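Local coordinates for PlaB phospholipase (Legionella pneumophila, PDB 6ZTI), which probably hydrolyses phospholipids as an alpha/beta-hydrolase virulence enzyme whose activity is controlled by NAD(H)-mediated assembly into tetramers, at residues V18-G23 and N30-L35; R275-T278 and T284-T287; F345-I348 and H354-D357. One frame throughout, in Å; residues are numbered along the deposited sequence.

Contact 1 (V18-G23 and N30-L35)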
ATOM      1  N   VAL B  18      45.264   0.071  14.714  1.00 13.75           N
ATOM      2  CA  VAL B  18      44.083   0.930  14.726  1.00 15.38           C
ATOM      3  C   VAL B  18      43.396   0.792  13.380  1.00 14.86           C
ATOM      4  O   VAL B  18      44.057   0.824  12.338  1.00 17.17           O
ATOM      5  CB  VAL B  18      44.434   2.402  15.013  1.00 13.15           C
ATOM      6  CG1 VAL B  18      43.170   3.282  14.941  1.00 18.42           C
ATOM      7  CG2 VAL B  18      45.067   2.530  16.368  1.00 13.85           C
ATOM      8  N   ILE B  19      42.077   0.613  13.406  1.00 11.73           N
ATOM      9  CA  ILE B  19      41.256   0.551  12.205  1.00 13.92           C
ATOM     10  C   ILE B  19      40.149   1.589  12.348  1.00 14.67           C
ATOM     11  O   ILE B  19      39.364   1.535  13.303  1.00 14.33           O
ATOM     12  CB  ILE B  19      40.651  -0.845  11.981  1.00 13.97           C
ATOM     13  CG1 ILE B  19      41.750  -1.908  11.892  1.00 14.09           C
ATOM     14  CG2 ILE B  19      39.816  -0.857  10.715  1.00 12.03           C
ATOM     15  CD1 ILE B  19      41.210  -3.328  11.861  1.00 20.50           C
ATOM     16  N   PHE B  20      40.080   2.520  11.402  1.00 12.05           N
ATOM     17  CA  PHE B  20      39.006   3.501  11.351  1.00 16.87           C
ATOM     18  C   PHE B  20      37.817   2.947  10.577  1.00 15.74           C
ATOM     19  O   PHE B  20      37.990   2.225   9.592  1.00 12.75           O
ATOM     20  CB  PHE B  20      39.504   4.791  10.700  1.00 14.74           C
ATOM     21  CG  PHE B  20      40.429   5.590  11.576  1.00 10.96           C
ATOM     22  CD1 PHE B  20      41.788   5.317  11.596  1.00 14.03           C
ATOM     23  CD2 PHE B  20      39.935   6.600  12.398  1.00 17.49           C
ATOM     24  CE1 PHE B  20      42.640   6.035  12.407  1.00 21.96           C
ATOM     25  CE2 PHE B  20      40.781   7.319  13.212  1.00 13.19           C
ATOM     26  CZ  PHE B  20      42.140   7.039  13.218  1.00 20.65           C
ATOM     27  N   VAL B  21      36.605   3.289  11.025  1.00 13.04           N
ATOM     28  CA  VAL B  21      35.373   2.793  10.410  1.00  8.96           C
ATOM     29  C   VAL B  21      34.348   3.920  10.370  1.00 14.31           C
ATOM     30  O   VAL B  21      33.981   4.467  11.415  1.00 12.87           O
ATOM     31  CB  VAL B  21      34.799   1.580  11.165  1.00  8.59           C
ATOM     32  CG1 VAL B  21      33.564   1.039  10.461  1.00 12.58           C
ATOM     33  CG2 VAL B  21      35.831   0.507  11.299  1.00 15.10           C
ATOM     34  N   HIS B  22      33.843   4.233   9.176  1.00  8.43           N
ATOM     35  CA  HIS B  22      33.093   5.460   8.963  1.00  9.73           C
ATOM     36  C   HIS B  22      31.584   5.240   9.139  1.00 12.36           C
ATOM     37  O   HIS B  22      31.129   4.188   9.599  1.00 12.31           O
ATOM     38  CB  HIS B  22      33.430   6.033   7.588  1.00 16.86           C
ATOM     39  CG  HIS B  22      33.147   5.104   6.448  1.00 19.91           C
ATOM     40  ND1 HIS B  22      31.875   4.887   5.961  1.00 10.88           N
ATOM     41  CD2 HIS B  22      33.977   4.349   5.687  1.00  9.75           C
ATOM     42  CE1 HIS B  22      31.931   4.034   4.954  1.00 19.70           C
ATOM     43  NE2 HIS B  22      33.196   3.694   4.764  1.00 11.91           N
ATOM     44  N   GLY B  23      30.792   6.244   8.762  1.00  8.47           N
ATOM     45  CA  GLY B  23      29.358   6.220   8.921  1.00 14.84           C
ATOM     46  C   GLY B  23      28.645   6.055   7.593  1.00 23.50           C
ATOM     47  O   GLY B  23      29.258   5.739   6.576  1.00 11.65           O
ATOM     48  N   ASN B  30      38.234  10.961   3.550  1.00 18.91           N
ATOM     49  CA  ASN B  30      38.506  12.188   4.288  1.00 20.22           C
ATOM     50  C   ASN B  30      37.481  12.421   5.385  1.00 21.34           C
ATOM     51  O   ASN B  30      37.681  13.307   6.225  1.00 18.44           O
ATOM     52  CB  ASN B  30      38.556  13.401   3.343  1.00 23.34           C
ATOM     53  CG  ASN B  30      37.242  13.654   2.611  1.00 24.01           C
ATOM     54  OD1 ASN B  30      36.201  13.102   2.952  1.00 20.78           O
ATOM     55  ND2 ASN B  30      37.295  14.509   1.596  1.00 23.65           N
ATOM     56  N   THR B  31      36.394  11.645   5.389  1.00 22.20           N
ATOM     57  CA  THR B  31      35.445  11.660   6.495  1.00 16.21           C
ATOM     58  C   THR B  31      36.147  11.560   7.847  1.00 21.06           C
ATOM     59  O   THR B  31      35.628  12.057   8.852  1.00 15.48           O
ATOM     60  CB  THR B  31      34.453  10.503   6.320  1.00 14.94           C
ATOM     61  OG1 THR B  31      33.408  10.589   7.300  1.00 17.81           O
ATOM     62  CG2 THR B  31      35.160   9.155   6.473  1.00 17.60           C
ATOM     63  N   TYR B  32      37.322  10.926   7.891  1.00 13.04           N
ATOM     64  CA  TYR B  32      38.073  10.755   9.131  1.00 18.23           C
ATOM     65  C   TYR B  32      38.886  11.983   9.520  1.00 15.92           C
ATOM     66  O   TYR B  32      39.538  11.961  10.570  1.00 12.57           O
ATOM     67  CB  TYR B  32      39.021   9.550   9.024  1.00 15.37           C
ATOM     68  CG  TYR B  32      38.329   8.236   8.714  1.00 11.34           C
ATOM     69  CD1 TYR B  32      37.325   7.749   9.539  1.00 15.86           C
ATOM     70  CD2 TYR B  32      38.702   7.465   7.607  1.00 16.79           C
ATOM     71  CE1 TYR B  32      36.694   6.546   9.266  1.00 14.60           C
ATOM     72  CE2 TYR B  32      38.082   6.262   7.329  1.00 14.60           C
ATOM     73  CZ  TYR B  32      37.077   5.810   8.169  1.00 12.99           C
ATOM     74  OH  TYR B  32      36.444   4.612   7.908  1.00 14.61           O
ATOM     75  N   GLY B  33      38.852  13.050   8.719  1.00 17.95           N
ATOM     76  CA  GLY B  33      39.649  14.221   9.017  1.00 18.50           C
ATOM     77  C   GLY B  33      41.115  13.867   8.860  1.00 20.29           C
ATOM     78  O   GLY B  33      41.486  13.003   8.071  1.00 20.64           O
ATOM     79  N   GLU B  34      41.962  14.535   9.643  1.00 18.01           N
ATOM     80  CA  GLU B  34      43.378  14.207   9.703  1.00 16.18           C
ATOM     81  C   GLU B  34      43.744  13.411  10.954  1.00 15.89           C
ATOM     82  O   GLU B  34      44.932  13.276  11.269  1.00 22.57           O
ATOM     83  CB  GLU B  34      44.215  15.489   9.599  1.00 20.18           C
ATOM     84  CG  GLU B  34      43.994  16.239   8.282  1.00 18.87           C
ATOM     85  CD  GLU B  34      44.949  17.415   8.069  1.00 32.07           C
ATOM     86  OE1 GLU B  34      45.302  18.117   9.044  1.00 28.09           O
ATOM     87  OE2 GLU B  34      45.350  17.636   6.904  1.00 45.47           O
ATOM     88  N   LEU B  35      42.756  12.834  11.640  1.00 17.47           N
ATOM     89  CA  LEU B  35      43.047  12.076  12.853  1.00 14.66           C
ATOM     90  C   LEU B  35      43.932  10.856  12.616  1.00 14.77           C
ATOM     91  O   LEU B  35      44.786  10.578  13.476  1.00 15.32           O
ATOM     92  CB  LEU B  35      41.736  11.649  13.525  1.00 15.29           C
ATOM     93  CG  LEU B  35      41.917  10.812  14.792  1.00 14.86           C
ATOM     94  CD1 LEU B  35      42.734  11.606  15.803  1.00 15.33           C
ATOM     95  CD2 LEU B  35      40.598  10.366  15.376  1.00 20.30           C
TER
HETATM   96  O   HOH W   1      31.690   8.903   8.988  1.00 16.71           O
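Y32 lays its ring against F20 where strand 16-21 of the parallel sheet, the core of the alpha/beta-hydrolase fold, runs out into the loop that leads to helix 35-44. The two side chains slide past each other in opposite directions, so it is the CB of F20, not its ring, that sits over the centre of the tyrosine ring: a CH-pi contact with CB 3.6 Å from the centroid of the Y32 ring and 14° off its normal. The rings themselves meet obliquely, their planes 51° apart. T31 CG2 lies over the opposite face of Y32, which leaves the tyrosine clamped between two aliphatic carbons. Its CG stands anti to its own carbonyl carbon (chi1 -58°), and this carries the ring alongside the strand, its hydroxyl reaching H22.

A tyrosine suits the place because its hydroxyl can be satisfied at the far end of a buried ring: Y32 OH is hydrogen-bonded to the carbonyl of G58 on the adjacent strand 55-60. H22 N also lies 2.9 Å from Y32 OH, but the angle is too poor for a hydrogen bond. F20, wholly apolar, turns a ring edge to L35 at the start of the helix, with CE2 3.7 Å from L35 CD2.

H22 and G23 form a His-Gly pair just after the strand, reminiscent of the pair near the oxyanion hole of many lipases of this fold, although no such role is established here. The H22 ring, stacked on Y60, is held in part by ND1, which donates in the ring plane to a lone pair of G23 O at 2.8 Å. H22 CB touches T31 CG2. Beside them one water accepts from G23 N at 2.8 Å and is hydrogen-bonded to T31 OG1 at 2.9 Å.

Contact 2 (R275-T278 and T284-T287)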
ATOM      1  N   ARG B 275      35.311  14.796  11.679  1.00 11.08           N
ATOM      2  CA  ARG B 275      35.641  15.471  10.427  1.00 13.28           C
ATOM      3  C   ARG B 275      36.440  16.752  10.650  1.00 19.02           C
ATOM      4  O   ARG B 275      37.254  17.125   9.796  1.00 16.76           O
ATOM      5  CB  ARG B 275      34.361  15.791   9.654  1.00 14.03           C
ATOM      6  CG  ARG B 275      34.610  16.389   8.270  1.00 14.52           C
ATOM      7  CD  ARG B 275      35.178  15.355   7.303  1.00 19.95           C
ATOM      8  NE  ARG B 275      35.323  15.869   5.943  1.00 22.48           N
ATOM      9  CZ  ARG B 275      36.402  16.498   5.491  1.00 33.39           C
ATOM     10  NH1 ARG B 275      37.441  16.710   6.293  1.00 36.05           N
ATOM     11  NH2 ARG B 275      36.438  16.919   4.233  1.00 41.87           N
ATOM     12  N   SER B 276      36.226  17.441  11.772  1.00 13.61           N
ATOM     13  CA  SER B 276      36.851  18.736  12.011  1.00 14.28           C
ATOM     14  C   SER B 276      38.285  18.642  12.539  1.00 19.90           C
ATOM     15  O   SER B 276      38.938  19.684  12.693  1.00 17.09           O
ATOM     16  CB  SER B 276      35.995  19.548  12.988  1.00 14.46           C
ATOM     17  OG  SER B 276      36.053  19.031  14.305  1.00 13.44           O
ATOM     18  N   ILE B 277      38.803  17.437  12.771  1.00 14.27           N
ATOM     19  CA  ILE B 277      40.137  17.258  13.335  1.00 13.59           C
ATOM     20  C   ILE B 277      41.183  17.537  12.265  1.00 14.76           C
ATOM     21  O   ILE B 277      41.167  16.927  11.190  1.00 14.80           O
ATOM     22  CB  ILE B 277      40.301  15.835  13.893  1.00 12.57           C
ATOM     23  CG1 ILE B 277      39.293  15.580  15.009  1.00 11.22           C
ATOM     24  CG2 ILE B 277      41.712  15.612  14.400  1.00 17.97           C
ATOM     25  CD1 ILE B 277      39.345  14.178  15.561  1.00 13.91           C
ATOM     26  N   THR B 278      42.123  18.429  12.571  1.00 17.23           N
ATOM     27  CA  THR B 278      43.261  18.692  11.703  1.00 18.82           C
ATOM     28  C   THR B 278      44.548  18.508  12.495  1.00 20.61           C
ATOM     29  O   THR B 278      44.544  18.515  13.730  1.00 19.41           O
ATOM     30  CB  THR B 278      43.226  20.111  11.108  1.00 22.95           C
ATOM     31  OG1 THR B 278      43.483  21.073  12.139  1.00 16.86           O
ATOM     32  CG2 THR B 278      41.878  20.390  10.473  1.00 19.68           C
ATOM     33  N   THR B 284      44.398  20.290  20.680  1.00 27.07           N
ATOM     34  CA  THR B 284      43.397  20.980  21.477  1.00 24.79           C
ATOM     35  C   THR B 284      41.986  20.514  21.164  1.00 24.88           C
ATOM     36  O   THR B 284      41.020  21.128  21.619  1.00 16.76           O
ATOM     37  CB  THR B 284      43.492  22.487  21.246  1.00 28.16           C
ATOM     38  OG1 THR B 284      43.516  22.748  19.838  1.00 34.89           O
ATOM     39  CG2 THR B 284      44.749  23.041  21.888  1.00 33.60           C
ATOM     40  N   HIS B 285      41.853  19.464  20.383  1.00 21.55           N
ATOM     41  CA  HIS B 285      40.560  18.993  19.923  1.00 17.35           C
ATOM     42  C   HIS B 285      40.014  17.973  20.911  1.00 19.14           C
ATOM     43  O   HIS B 285      40.703  16.991  21.202  1.00 14.36           O
ATOM     44  CB  HIS B 285      40.699  18.360  18.548  1.00 21.29           C
ATOM     45  CG  HIS B 285      39.404  18.226  17.812  1.00 16.84           C
ATOM     46  ND1 HIS B 285      38.405  17.373  18.220  1.00 14.13           N
ATOM     47  CD2 HIS B 285      38.947  18.838  16.694  1.00 15.96           C
ATOM     48  CE1 HIS B 285      37.385  17.467  17.385  1.00 16.79           C
ATOM     49  NE2 HIS B 285      37.691  18.344  16.447  1.00 12.49           N
ATOM     50  N   PRO B 286      38.802  18.153  21.448  1.00 11.56           N
ATOM     51  CA  PRO B 286      38.325  17.189  22.456  1.00 15.46           C
ATOM     52  C   PRO B 286      38.328  15.757  21.970  1.00 14.99           C
ATOM     53  O   PRO B 286      38.725  14.868  22.726  1.00 15.72           O
ATOM     54  CB  PRO B 286      36.902  17.673  22.769  1.00 20.69           C
ATOM     55  CG  PRO B 286      36.872  19.094  22.344  1.00 23.37           C
ATOM     56  CD  PRO B 286      37.808  19.214  21.187  1.00 19.31           C
ATOM     57  N   THR B 287      37.884  15.501  20.735  1.00 16.50           N
ATOM     58  CA  THR B 287      37.835  14.129  20.240  1.00 10.91           C
ATOM     59  C   THR B 287      39.221  13.495  20.254  1.00 14.01           C
ATOM     60  O   THR B 287      39.405  12.383  20.757  1.00 13.12           O
ATOM     61  CB  THR B 287      37.264  14.092  18.819  1.00 14.96           C
ATOM     62  OG1 THR B 287      36.016  14.786  18.773  1.00 13.71           O
ATOM     63  CG2 THR B 287      37.054  12.653  18.368  1.00 15.07           C
TER
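The imidazole of H285 is met in two directions at once: S276 comes to its edge and I277 stands over one face. H285 occupies the N-cap position of helix 286-296, and both ring nitrogens are in use. NE2 donates to S276 OG at 2.8 Å, with the oxygen in the ring plane. On the helix side, ND1 accepts from T287 N at 3.2 Å, a rather bent capping bond (137° at the hydrogen) that also lies close to the ring plane. With CG anti to the backbone N of H285 (chi1 -162°), the ring reaches from the start of the helix back to the loop at 275-278.

I277 crosses the imidazole at about a right angle. Its CG1 methylene is 3.5 Å from the centroid of the H285 ring and 9° off the normal, a well-centred CH-pi contact. Beyond the ring, I277 CD1 goes on to T287 and lies 3.9 Å from T287 CB. Isoleucine serves here because the CG1-CD1 arm is long enough for successive carbons to touch the histidine and the threonine. T287 OG1, for its part, bonds to I273 O in the same loop.

A histidine suits this cap since it can accept at one nitrogen and donate at the other. S276 OG relays the bonding to G272 O, its strongest partner. The pattern is consistent with a neutral imidazole carrying its proton on NE2, and the bonds probably polarise one another along the chain from T287 N through the ring and the serine hydroxyl to the G272 carbonyl.

Contact 3 (F345-I348 and H354-D357)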
ATOM      1  N   PHE B 345       9.250   1.407  22.929  1.00  8.19           N
ATOM      2  CA  PHE B 345       8.226   0.467  23.370  1.00  6.12           C
ATOM      3  C   PHE B 345       8.076  -0.647  22.350  1.00  8.64           C
ATOM      4  O   PHE B 345       8.037  -0.406  21.138  1.00  9.29           O
ATOM      5  CB  PHE B 345       6.855   1.127  23.565  1.00  7.79           C
ATOM      6  CG  PHE B 345       6.808   2.172  24.647  1.00 11.74           C
ATOM      7  CD1 PHE B 345       6.520   1.832  25.950  1.00 13.24           C
ATOM      8  CD2 PHE B 345       6.985   3.505  24.338  1.00  9.40           C
ATOM      9  CE1 PHE B 345       6.458   2.797  26.922  1.00 10.57           C
ATOM     10  CE2 PHE B 345       6.933   4.470  25.306  1.00 14.04           C
ATOM     11  CZ  PHE B 345       6.664   4.121  26.595  1.00 10.77           C
ATOM     12  N   ARG B 346       7.989  -1.868  22.862  1.00 11.52           N
ATOM     13  CA  ARG B 346       7.692  -3.057  22.084  1.00  8.93           C
ATOM     14  C   ARG B 346       6.451  -3.689  22.681  1.00 10.81           C
ATOM     15  O   ARG B 346       6.476  -4.131  23.834  1.00  9.93           O
ATOM     16  CB  ARG B 346       8.857  -4.032  22.113  1.00  8.66           C
ATOM     17  CG  ARG B 346       8.653  -5.209  21.210  1.00 13.21           C
ATOM     18  CD  ARG B 346       9.655  -6.293  21.497  1.00 14.40           C
ATOM     19  NE  ARG B 346       9.629  -7.318  20.464  1.00 21.71           N
ATOM     20  CZ  ARG B 346      10.086  -8.549  20.635  1.00 18.83           C
ATOM     21  NH1 ARG B 346      10.608  -8.910  21.804  1.00 20.14           N
ATOM     22  NH2 ARG B 346      10.033  -9.412  19.632  1.00 33.65           N
ATOM     23  N   LEU B 347       5.379  -3.726  21.902  1.00  9.05           N
ATOM     24  CA  LEU B 347       4.085  -4.233  22.342  1.00 14.17           C
ATOM     25  C   LEU B 347       3.804  -5.582  21.699  1.00 15.96           C
ATOM     26  O   LEU B 347       3.639  -5.671  20.476  1.00 17.78           O
ATOM     27  CB  LEU B 347       2.982  -3.242  21.979  1.00 16.65           C
ATOM     28  CG  LEU B 347       1.993  -2.767  23.040  1.00 39.85           C
ATOM     29  CD1 LEU B 347       1.720  -3.836  24.092  1.00 27.37           C
ATOM     30  CD2 LEU B 347       2.501  -1.476  23.666  1.00 36.08           C
ATOM     31  N   ILE B 348       3.685  -6.619  22.526  1.00 13.08           N
ATOM     32  CA  ILE B 348       3.445  -7.976  22.068  1.00 16.87           C
ATOM     33  C   ILE B 348       2.369  -8.607  22.941  1.00 18.14           C
ATOM     34  O   ILE B 348       1.893  -8.010  23.914  1.00 16.52           O
ATOM     35  CB  ILE B 348       4.729  -8.831  22.094  1.00 15.98           C
ATOM     36  CG1 ILE B 348       5.363  -8.772  23.482  1.00 15.12           C
ATOM     37  CG2 ILE B 348       5.728  -8.325  21.048  1.00 18.43           C
ATOM     38  CD1 ILE B 348       6.517  -9.748  23.671  1.00 21.07           C
ATOM     39  N   HIS B 354       2.886  -9.210  17.502  1.00 17.98           N
ATOM     40  CA  HIS B 354       3.092  -7.801  17.768  1.00 20.07           C
ATOM     41  C   HIS B 354       1.743  -7.104  17.694  1.00 26.35           C
ATOM     42  O   HIS B 354       0.911  -7.416  16.837  1.00 29.21           O
ATOM     43  CB  HIS B 354       4.081  -7.197  16.776  1.00 30.84           C
ATOM     44  CG  HIS B 354       5.508  -7.523  17.088  1.00 43.56           C
ATOM     45  ND1 HIS B 354       6.329  -6.672  17.799  1.00 43.23           N
ATOM     46  CD2 HIS B 354       6.254  -8.618  16.805  1.00 41.41           C
ATOM     47  CE1 HIS B 354       7.522  -7.225  17.934  1.00 33.51           C
ATOM     48  NE2 HIS B 354       7.504  -8.404  17.337  1.00 42.75           N
ATOM     49  N   LEU B 355       1.512  -6.189  18.626  1.00 26.23           N
ATOM     50  CA  LEU B 355       0.266  -5.445  18.676  1.00 26.23           C
ATOM     51  C   LEU B 355       0.405  -4.187  17.833  1.00 23.27           C
ATOM     52  O   LEU B 355       1.367  -3.430  17.998  1.00 24.56           O
ATOM     53  CB  LEU B 355      -0.084  -5.101  20.120  1.00 14.30           C
ATOM     54  CG  LEU B 355      -0.182  -6.322  21.039  1.00 20.51           C
ATOM     55  CD1 LEU B 355      -0.892  -5.943  22.339  1.00 22.81           C
ATOM     56  CD2 LEU B 355      -0.901  -7.478  20.352  1.00 23.94           C
ATOM     57  N   ILE B 356      -0.548  -3.982  16.922  1.00 17.47           N
ATOM     58  CA  ILE B 356      -0.541  -2.831  16.026  1.00 19.19           C
ATOM     59  C   ILE B 356      -1.663  -1.842  16.313  1.00 23.72           C
ATOM     60  O   ILE B 356      -1.680  -0.764  15.698  1.00 25.43           O
ATOM     61  CB  ILE B 356      -0.612  -3.272  14.547  1.00 23.81           C
ATOM     62  CG1 ILE B 356      -1.877  -4.093  14.286  1.00 35.38           C
ATOM     63  CG2 ILE B 356       0.589  -4.098  14.184  1.00 22.53           C
ATOM     64  CD1 ILE B 356      -2.361  -4.008  12.856  1.00 39.34           C
ATOM     65  N   ASP B 357      -2.615  -2.178  17.185  1.00 19.01           N
ATOM     66  CA  ASP B 357      -3.768  -1.319  17.477  1.00 17.00           C
ATOM     67  C   ASP B 357      -3.836  -1.072  18.983  1.00 17.14           C
ATOM     68  O   ASP B 357      -4.363  -1.906  19.729  1.00 16.76           O
ATOM     69  CB  ASP B 357      -5.059  -1.954  16.987  1.00 23.82           C
ATOM     70  CG  ASP B 357      -5.014  -2.319  15.515  1.00 47.17           C
ATOM     71  OD1 ASP B 357      -4.678  -1.442  14.686  1.00 39.16           O
ATOM     72  OD2 ASP B 357      -5.315  -3.490  15.190  1.00 44.72           O
TER
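A single beta bridge, with the CA atoms of I348 and H354 4.3 Å apart, brings the chain back beside strand 340-349 of the mixed sheet before it enters strand 358-364. Its hydrogen bond runs from L355 N to L347 O, 2.9 Å long and nearly straight at the hydrogen (175°), although the donor approaches from above the carbonyl plane.

Side chains continue the pairing on both faces. L347 and L355 cross obliquely, touching through L347 CD1 and L355 CD1 at 3.8 Å. Their branched apolar ends fit a buried site: L360, seen to bind NAD(+), also touches L347, while L459 and A419 lie against L355.

On the side of R346 and I348, which are partly exposed, the H354 ring meets an aliphatic and a charged neighbour. I348 CG2 sits over one ring face, toward the rim, 3.8 Å from the centroid of the H354 imidazole. R346 passes obliquely, guanidinium and imidazole planes 49° apart. Its chain runs extended from CG to NE, and CG lies anti to the backbone N (chi1 -174°), which sends the head group past the histidine to E456, with which NH1 forms a salt bridge. A long arginine thus gives both a charged end and a contact on the way: R346 NE comes to 3.3 Å from H354 CE1.

From the N terminus, contact 1 comes first, closing the short loop between strand 16-21 and helix 35-44. Contact 2 follows much later, closing the loop that leads into helix 286-296, and contact 3 closes the connection between strands 340-349 and 358-364. Each loop ends before the next begins, so none is enclosed by or crosses another. Contacts 1 and 2 nevertheless meet in space: E34 N probably donates to I277 O at 3.0 Å, joining the start of helix 35-44 to the loop that precedes helix 286-296. Contact 3 lies across the chain's centre in the mixed sheet, its nearest atoms about 25 Å from contact 1 and about 30 Å from contact 2.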